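Local coordinates for protein agglutinin alpha chain (Artocarpus integer, PDB 4R6R) that binds D-galactose and the T-antigen disaccharide Gal-beta1,3-GalNAc as a tetrameric plant lectin, and selectively recognises human IgA1, at residues T10-I15 against I56-P61. Sequence-based numbering, arbitrary orientation.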
# COMPACT_ATOMS: atom_id res chain seq x y z
N THR A 10 11.08 -1.94 -7.36
CA THR A 10 11.34 -2.32 -5.92
C THR A 10 12.21 -1.27 -5.27
O THR A 10 12.32 -1.24 -4.05
CB THR A 10 12.10 -3.71 -5.86
OG1 THR A 10 11.38 -4.63 -6.66
CG2 THR A 10 12.25 -4.24 -4.38
N GLY A 11 12.92 -0.40 -6.03
CA GLY A 11 13.84 0.54 -5.43
C GLY A 11 14.75 1.09 -6.51
O GLY A 11 14.43 0.87 -7.71
N ILE A 12 15.75 1.83 -6.09
CA ILE A 12 16.65 2.55 -7.03
C ILE A 12 18.09 2.17 -6.73
O ILE A 12 18.57 2.22 -5.59
CB ILE A 12 16.48 4.08 -6.98
CG1 ILE A 12 15.06 4.41 -7.48
CG2 ILE A 12 17.53 4.78 -7.84
CD1 ILE A 12 14.68 5.85 -7.18
N ARG A 13 18.80 1.70 -7.76
CA ARG A 13 20.22 1.39 -7.62
C ARG A 13 21.14 2.50 -8.13
O ARG A 13 22.18 2.72 -7.54
CB ARG A 13 20.58 0.07 -8.35
CG ARG A 13 20.00 -1.12 -7.55
CD ARG A 13 20.07 -2.39 -8.45
NE ARG A 13 19.69 -3.62 -7.68
CZ ARG A 13 20.53 -4.32 -6.92
NH1 ARG A 13 20.07 -5.40 -6.30
NH2 ARG A 13 21.83 -3.98 -6.87
N GLU A 14 20.81 3.15 -9.23
CA GLU A 14 21.70 4.15 -9.81
C GLU A 14 20.88 5.07 -10.68
O GLU A 14 19.87 4.68 -11.33
CB GLU A 14 22.72 3.40 -10.68
CG GLU A 14 23.76 4.29 -11.34
CD GLU A 14 24.77 3.40 -12.08
OE1 GLU A 14 25.68 2.85 -11.40
OE2 GLU A 14 24.69 3.24 -13.31
N ILE A 15 21.30 6.35 -10.69
CA ILE A 15 20.66 7.32 -11.61
C ILE A 15 21.80 7.87 -12.48
O ILE A 15 22.87 8.27 -11.95
CB ILE A 15 20.04 8.45 -10.82
CG1 ILE A 15 18.81 7.91 -10.06
CG2 ILE A 15 19.50 9.48 -11.76
CD1 ILE A 15 18.14 8.90 -9.11
N ILE A 56 25.14 8.52 -10.44
CA ILE A 56 24.87 8.50 -8.98
C ILE A 56 24.63 7.04 -8.66
O ILE A 56 23.56 6.47 -8.87
CB ILE A 56 23.62 9.32 -8.68
CG1 ILE A 56 23.85 10.77 -9.15
CG2 ILE A 56 23.16 9.15 -7.20
CD1 ILE A 56 22.58 11.59 -9.28
N SER A 57 25.63 6.42 -8.07
CA SER A 57 25.58 5.02 -7.77
C SER A 57 25.28 4.83 -6.29
O SER A 57 26.12 5.08 -5.43
CB SER A 57 26.96 4.35 -8.10
OG SER A 57 27.16 4.34 -9.50
N LEU A 58 24.07 4.37 -5.97
CA LEU A 58 23.68 4.28 -4.56
C LEU A 58 24.09 2.94 -3.99
O LEU A 58 24.06 1.93 -4.69
CB LEU A 58 22.17 4.35 -4.40
CG LEU A 58 21.60 5.66 -5.02
CD1 LEU A 58 20.08 5.73 -4.77
CD2 LEU A 58 22.26 6.91 -4.39
N ASP A 59 24.38 2.95 -2.69
CA ASP A 59 24.73 1.69 -2.01
C ASP A 59 23.43 0.97 -1.62
O ASP A 59 23.03 0.91 -0.47
CB ASP A 59 25.63 2.01 -0.76
CG ASP A 59 26.02 0.73 0.01
OD1 ASP A 59 25.92 -0.36 -0.58
OD2 ASP A 59 26.45 0.85 1.18
N PHE A 60 22.70 0.49 -2.64
CA PHE A 60 21.41 -0.16 -2.43
C PHE A 60 21.70 -1.53 -1.76
O PHE A 60 22.68 -2.21 -2.10
CB PHE A 60 20.73 -0.35 -3.76
CG PHE A 60 19.48 -1.16 -3.70
CD1 PHE A 60 18.23 -0.58 -3.46
CD2 PHE A 60 19.52 -2.55 -3.91
CE1 PHE A 60 17.10 -1.34 -3.33
CE2 PHE A 60 18.35 -3.30 -3.86
CZ PHE A 60 17.12 -2.70 -3.58
N PRO A 61 20.88 -1.93 -0.79
CA PRO A 61 19.67 -1.29 -0.29
C PRO A 61 19.80 -0.43 0.94
O PRO A 61 18.81 0.14 1.40
CB PRO A 61 18.76 -2.51 0.03
CG PRO A 61 19.80 -3.46 0.62
CD PRO A 61 20.99 -3.34 -0.31
O HOH W 1 24.45 0.96 -7.35
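R13 O is gripped twice: L58 N donates to it at 3.0 Å, and a water adds a second hydrogen bond before reaching on to L58 O. That water ties the two backbones together just where the strand 52-57 runs out into loop. Further in, I15 and I56 form an antiparallel hydrogen-bonded pair, I56 N meeting I15 O at 2.7 Å nearly head-on to the carbonyl. Next to them the non-hydrogen-bonded pair E14 and S57 brings the E14 CA hydrogen against I56 O. With its CG anti to the backbone N (chi1 -178°) and the chain extended beyond, E14 reaches across over I56 O until OE1 accepts from S57 OG at 2.8 Å, the hydroxyl coming from above the carboxylate plane. OE2 goes elsewhere, to K55 and N16, so both oxygens are engaged. At the corner F60 takes over: its CD2 lies 3.6 Å from R13 CZ, over one guanidinium face, the two planes inclined by 49°. D33 holds NE of the same arginine in a salt bridge. F60 CD1 approaches I12 O at 3.5 Å, and I12 CG2 touches L58 CD1 at 4.1 Å. The paired part is an outer edge, within the chain, of one four-stranded beta-prism sheet. The loop stays against 11-13 beyond the last bridge, consistent with water and an obliquely met guanidinium face replacing regular pairing.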